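Local coordinates for protein aminofutalosine deaminase (Helicobacter pylori, PDB 7LKK) that deaminates aminofutalosine in the menaquinone pathway, as a metal-dependent hydrolase of the amidohydrolase family whose iron site lies beside the bound coformycin-type inhibitor, at residues A[193-204]-A[255-266]. Residues are numbered along the deposited sequence; the frame is centred on the assembly and turned at random.
Sequences VHAPYSVQKDMA and LYEGANDYIDMF. With MCF ((8R)-3-(5-S-methyl-5-thio-beta-D-ribofuranosyl)-3,6,7,8-tetrahydroimidazo[4,5-d][1,3]diazepin-8-ol), chain J.
Tyr256 reaches from segment 255-266 into the backbone of segment 193-204. Its CB starts toward the other segment, with CG anti to the carbonyl carbon (chi1 -57°). On one flank Tyr256 CD2 and CE2 meet Pro196 O, which lies in the ring plane at the edge, 3.2 Å from Tyr256 CE2. On the other, CD1 lies near CG and CD of Lys201, and Tyr256 CE1 touches CB and CG of Lys201, each at 3.6 Å. CZ nears Val199 O and Lys201 CA. At the tip, Tyr256 OH donates to Val199 O at 2.8 Å; the donor stands 44° out of the carbonyl plane, so the bond does not follow a lone pair. Ala204 CB closes on the same hydroxyl.

One face of this ring receives the edge of Tyr262 in a T-shaped arrangement, CD1 lying over its centre. Tyr262 in turn takes Pro196 CG over a face, 3.5 Å from the centroid and 3° off the normal, a well-centred CH-pi contact. Two waters add bridges, one from Leu255 N to Pro196 O and one from Leu255 O to Lys201 N.

His194, just after strand 187-193, is weakly hydrogen-bonded to the inhibitor N4 through NE2. In this TIM-barrel-type domain, the contact joins the end of strand 187-193, its connection to helix 201-213 and that helix's first turn to the lead-in and inner side of helix 259-264, while Tyr262 OH bonds Thr220 on the adjacent strand 218-222.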
loop_
_atom_site.group_PDB
_atom_site.type_symbol
_atom_site.label_atom_id
_atom_site.label_comp_id
_atom_site.label_asym_id
_atom_site.label_seq_id
_atom_site.Cartn_x
_atom_site.Cartn_y
_atom_site.Cartn_z
ATOM N N VAL A 193 11.106 0.759 -27.386
ATOM C CA VAL A 193 11.120 -0.648 -27.764
ATOM C C VAL A 193 10.426 -1.410 -26.648
ATOM O O VAL A 193 10.801 -1.274 -25.477
ATOM C CB VAL A 193 12.558 -1.156 -27.967
ATOM C CG1 VAL A 193 12.555 -2.634 -28.329
ATOM C CG2 VAL A 193 13.277 -0.327 -29.029
ATOM N N HIS A 194 9.402 -2.195 -26.992
ATOM C CA HIS A 194 8.549 -2.761 -25.950
ATOM C C HIS A 194 9.343 -3.645 -24.993
ATOM O O HIS A 194 9.433 -3.358 -23.795
ATOM C CB HIS A 194 7.389 -3.548 -26.551
ATOM C CG HIS A 194 6.525 -4.192 -25.513
ATOM N ND1 HIS A 194 6.593 -5.535 -25.215
ATOM C CD2 HIS A 194 5.607 -3.665 -24.668
ATOM C CE1 HIS A 194 5.739 -5.813 -24.247
ATOM N NE2 HIS A 194 5.128 -4.696 -23.897
ATOM N N ALA A 195 9.920 -4.727 -25.499
ATOM C CA ALA A 195 10.536 -5.726 -24.633
ATOM C C ALA A 195 11.406 -6.641 -25.489
ATOM O O ALA A 195 11.245 -6.689 -26.712
ATOM C CB ALA A 195 9.473 -6.541 -23.880
ATOM N N PRO A 196 12.341 -7.366 -24.862
ATOM C CA PRO A 196 13.148 -8.332 -25.626
ATOM C C PRO A 196 12.337 -9.450 -26.261
ATOM O O PRO A 196 12.743 -9.969 -27.307
ATOM C CB PRO A 196 14.125 -8.876 -24.575
ATOM C CG PRO A 196 14.209 -7.801 -23.543
ATOM C CD PRO A 196 12.846 -7.185 -23.490
ATOM N N TYR A 197 11.211 -9.848 -25.666
ATOM C CA TYR A 197 10.429 -10.959 -26.196
ATOM C C TYR A 197 9.450 -10.542 -27.284
ATOM O O TYR A 197 8.872 -11.416 -27.942
ATOM C CB TYR A 197 9.653 -11.657 -25.066
ATOM C CG TYR A 197 8.781 -10.731 -24.245
ATOM C CD1 TYR A 197 7.555 -10.283 -24.726
ATOM C CD2 TYR A 197 9.184 -10.306 -22.985
ATOM C CE1 TYR A 197 6.760 -9.435 -23.977
ATOM C CE2 TYR A 197 8.394 -9.461 -22.228
ATOM C CZ TYR A 197 7.185 -9.028 -22.729
ATOM O OH TYR A 197 6.398 -8.185 -21.982
ATOM N N SER A 198 9.245 -9.241 -27.491
ATOM C CA SER A 198 8.200 -8.764 -28.381
ATOM C C SER A 198 8.702 -7.969 -29.578
ATOM O O SER A 198 7.893 -7.642 -30.454
ATOM C CB SER A 198 7.194 -7.898 -27.607
ATOM O OG SER A 198 7.827 -6.754 -27.064
ATOM N N VAL A 199 9.992 -7.640 -29.648
ATOM C CA VAL A 199 10.532 -6.832 -30.738
ATOM C C VAL A 199 11.703 -7.573 -31.366
ATOM O O VAL A 199 12.697 -7.860 -30.688
ATOM C CB VAL A 199 10.970 -5.434 -30.270
ATOM C CG1 VAL A 199 11.585 -4.669 -31.428
ATOM C CG2 VAL A 199 9.786 -4.671 -29.702
ATOM N N GLN A 200 11.581 -7.890 -32.654
ATOM C CA GLN A 200 12.675 -8.509 -33.389
ATOM C C GLN A 200 13.876 -7.566 -33.434
ATOM O O GLN A 200 13.731 -6.341 -33.428
ATOM C CB GLN A 200 12.211 -8.876 -34.801
ATOM C CG GLN A 200 13.176 -9.753 -35.580
ATOM C CD GLN A 200 14.151 -8.939 -36.401
ATOM O OE1 GLN A 200 13.873 -7.793 -36.753
ATOM N NE2 GLN A 200 15.307 -9.519 -36.698
ATOM N N LYS A 201 15.074 -8.155 -33.466
ATOM C CA LYS A 201 16.297 -7.388 -33.238
ATOM C C LYS A 201 16.474 -6.279 -34.270
ATOM O O LYS A 201 16.748 -5.125 -33.920
ATOM C CB LYS A 201 17.509 -8.320 -33.241
ATOM C CG LYS A 201 18.832 -7.621 -32.942
ATOM C CD LYS A 201 19.936 -8.629 -32.666
ATOM C CE LYS A 201 21.160 -7.963 -32.046
ATOM N NZ LYS A 201 21.413 -6.612 -32.613
ATOM N N ASP A 202 16.329 -6.609 -35.555
ATOM C CA ASP A 202 16.560 -5.600 -36.584
ATOM C C ASP A 202 15.474 -4.531 -36.582
ATOM O O ASP A 202 15.733 -3.387 -36.973
ATOM C CB ASP A 202 16.666 -6.272 -37.950
ATOM C CG ASP A 202 17.843 -7.222 -38.028
ATOM O OD1 ASP A 202 18.981 -6.744 -38.221
ATOM O OD2 ASP A 202 17.633 -8.441 -37.865
ATOM N N MET A 203 14.267 -4.872 -36.128
ATOM C CA MET A 203 13.244 -3.851 -35.929
ATOM C C MET A 203 13.632 -2.905 -34.799
ATOM O O MET A 203 13.447 -1.688 -34.909
ATOM C CB MET A 203 11.893 -4.509 -35.644
ATOM C CG MET A 203 11.473 -5.524 -36.697
ATOM S SD MET A 203 10.670 -4.742 -38.106
ATOM C CE MET A 203 8.950 -5.093 -37.768
ATOM N N ALA A 204 14.180 -3.446 -33.708
ATOM C CA ALA A 204 14.611 -2.601 -32.599
ATOM C C ALA A 204 15.768 -1.700 -33.010
ATOM O O ALA A 204 15.787 -0.512 -32.671
ATOM C CB ALA A 204 15.003 -3.461 -31.398
ATOM N N LEU A 255 14.533 -13.917 -29.455
ATOM C CA LEU A 255 14.937 -12.891 -30.405
ATOM C C LEU A 255 16.314 -12.322 -30.091
ATOM O O LEU A 255 16.879 -11.612 -30.929
ATOM C CB LEU A 255 13.903 -11.763 -30.429
ATOM C CG LEU A 255 12.452 -12.182 -30.669
ATOM C CD1 LEU A 255 11.527 -10.981 -30.567
ATOM C CD2 LEU A 255 12.308 -12.863 -32.026
ATOM N N TYR A 256 16.857 -12.614 -28.911
ATOM C CA TYR A 256 18.156 -12.107 -28.490
ATOM C C TYR A 256 18.876 -13.201 -27.720
ATOM O O TYR A 256 18.297 -13.806 -26.813
ATOM C CB TYR A 256 18.005 -10.853 -27.620
ATOM C CG TYR A 256 17.247 -9.734 -28.294
ATOM C CD1 TYR A 256 17.908 -8.795 -29.072
ATOM C CD2 TYR A 256 15.869 -9.620 -28.158
ATOM C CE1 TYR A 256 17.218 -7.772 -29.694
ATOM C CE2 TYR A 256 15.172 -8.601 -28.776
ATOM C CZ TYR A 256 15.854 -7.679 -29.543
ATOM O OH TYR A 256 15.164 -6.662 -30.159
ATOM N N GLU A 257 20.133 -13.456 -28.081
ATOM C CA GLU A 257 20.938 -14.477 -27.411
ATOM C C GLU A 257 21.590 -13.851 -26.185
ATOM O O GLU A 257 22.717 -13.359 -26.233
ATOM C CB GLU A 257 21.972 -15.067 -28.362
ATOM C CG GLU A 257 22.602 -16.355 -27.848
ATOM C CD GLU A 257 21.575 -17.446 -27.597
ATOM O OE1 GLU A 257 20.785 -17.749 -28.517
ATOM O OE2 GLU A 257 21.554 -17.996 -26.474
ATOM N N GLY A 258 20.865 -13.872 -25.073
ATOM C CA GLY A 258 21.363 -13.353 -23.818
ATOM C C GLY A 258 20.965 -11.905 -23.583
ATOM O O GLY A 258 20.642 -11.154 -24.503
ATOM N N ALA A 259 20.998 -11.515 -22.309
ATOM C CA ALA A 259 20.618 -10.155 -21.942
ATOM C C ALA A 259 21.569 -9.129 -22.545
ATOM O O ALA A 259 21.142 -8.042 -22.954
ATOM C CB ALA A 259 20.569 -10.017 -20.421
ATOM N N ASN A 260 22.863 -9.455 -22.615
ATOM C CA ASN A 260 23.842 -8.503 -23.133
ATOM C C ASN A 260 23.582 -8.165 -24.594
ATOM O O ASN A 260 23.813 -7.027 -25.016
ATOM C CB ASN A 260 25.256 -9.056 -22.957
ATOM C CG ASN A 260 25.734 -8.978 -21.521
ATOM O OD1 ASN A 260 25.004 -8.528 -20.640
ATOM N ND2 ASN A 260 26.961 -9.420 -21.278
ATOM N N ASP A 261 23.099 -9.133 -25.375
ATOM C CA ASP A 261 22.753 -8.866 -26.768
ATOM C C ASP A 261 21.688 -7.781 -26.870
ATOM O O ASP A 261 21.747 -6.920 -27.756
ATOM C CB ASP A 261 22.278 -10.154 -27.439
ATOM C CG ASP A 261 22.123 -10.012 -28.940
ATOM O OD1 ASP A 261 22.897 -9.248 -29.551
ATOM O OD2 ASP A 261 21.228 -10.671 -29.508
ATOM N N TYR A 262 20.711 -7.802 -25.962
ATOM C CA TYR A 262 19.668 -6.781 -25.963
ATOM C C TYR A 262 20.199 -5.452 -25.441
ATOM O O TYR A 262 19.970 -4.399 -26.048
ATOM C CB TYR A 262 18.478 -7.250 -25.128
ATOM C CG TYR A 262 17.257 -6.372 -25.259
ATOM C CD1 TYR A 262 16.417 -6.480 -26.360
ATOM C CD2 TYR A 262 16.944 -5.432 -24.285
ATOM C CE1 TYR A 262 15.299 -5.680 -26.487
ATOM C CE2 TYR A 262 15.827 -4.626 -24.403
ATOM C CZ TYR A 262 15.008 -4.754 -25.506
ATOM O OH TYR A 262 13.896 -3.955 -25.631
ATOM N N ILE A 263 20.909 -5.485 -24.309
ATOM C CA ILE A 263 21.413 -4.260 -23.690
ATOM C C ILE A 263 22.321 -3.502 -24.652
ATOM O O ILE A 263 22.225 -2.274 -24.780
ATOM C CB ILE A 263 22.149 -4.591 -22.377
ATOM C CG1 ILE A 263 21.175 -5.127 -21.328
ATOM C CG2 ILE A 263 22.903 -3.367 -21.856
ATOM C CD1 ILE A 263 21.859 -5.858 -20.190
ATOM N N ASP A 264 23.208 -4.219 -25.346
ATOM C CA ASP A 264 24.209 -3.567 -26.184
ATOM C C ASP A 264 23.596 -2.756 -27.318
ATOM O O ASP A 264 24.245 -1.831 -27.816
ATOM C CB ASP A 264 25.178 -4.606 -26.751
ATOM C CG ASP A 264 26.060 -5.222 -25.683
ATOM O OD1 ASP A 264 25.977 -4.785 -24.514
ATOM O OD2 ASP A 264 26.835 -6.146 -26.012
ATOM N N MET A 265 22.366 -3.077 -27.735
ATOM C CA MET A 265 21.700 -2.277 -28.761
ATOM C C MET A 265 21.580 -0.816 -28.351
ATOM O O MET A 265 21.604 0.073 -29.209
ATOM C CB MET A 265 20.308 -2.836 -29.055
ATOM C CG MET A 265 20.282 -4.147 -29.813
ATOM S SD MET A 265 18.623 -4.479 -30.439
ATOM C CE MET A 265 17.668 -4.346 -28.929
ATOM N N PHE A 266 21.430 -0.550 -27.054
ATOM C CA PHE A 266 21.230 0.796 -26.540
ATOM C C PHE A 266 22.535 1.460 -26.115
ATOM O O PHE A 266 22.502 2.451 -25.379
ATOM C CB PHE A 266 20.243 0.763 -25.369
ATOM C CG PHE A 266 18.908 0.166 -25.721
ATOM C CD1 PHE A 266 17.868 0.972 -26.154
ATOM C CD2 PHE A 266 18.698 -1.200 -25.629
ATOM C CE1 PHE A 266 16.642 0.426 -26.486
ATOM C CE2 PHE A 266 17.473 -1.752 -25.960
ATOM C CZ PHE A 266 16.444 -0.938 -26.386
HETATM O O8 MCF J . 4.831 -2.123 -18.462
HETATM C C8 MCF J . 3.617 -2.750 -18.137
HETATM C C7 MCF J . 3.772 -4.250 -17.909
HETATM N N6 MCF J . 4.820 -4.790 -18.740
HETATM C C5 MCF J . 4.832 -4.491 -20.155
HETATM N N4 MCF J . 3.869 -3.655 -20.862
HETATM C C10 MCF J . 2.645 -2.919 -20.458
HETATM C C9 MCF J . 2.503 -2.457 -19.164
HETATM N N1 MCF J . 1.334 -1.837 -19.087
HETATM C C2 MCF J . 0.736 -1.869 -20.277
HETATM N N3 MCF J . 1.548 -2.522 -21.113
HETATM C C1S MCF J . 1.206 -2.771 -22.547
HETATM C C2S MCF J . 2.385 -2.544 -23.522
HETATM O O2S MCF J . 2.487 -1.226 -23.856
HETATM O O4S MCF J . 0.896 -4.001 -22.715
HETATM C C4S MCF J . 1.227 -4.338 -24.265
HETATM C C3S MCF J . 1.965 -3.372 -24.731
HETATM O O3S MCF J . 1.144 -2.523 -25.668
HETATM C C5S MCF J . 1.971 -5.660 -24.345
HETATM S S5S MCF J . 1.588 -6.480 -25.919
HETATM C C6S MCF J . 2.866 -7.721 -26.272
HETATM O O HOH W 1 13.291 -13.090 -27.026
HETATM O O HOH W 2 15.550 -10.941 -33.086
#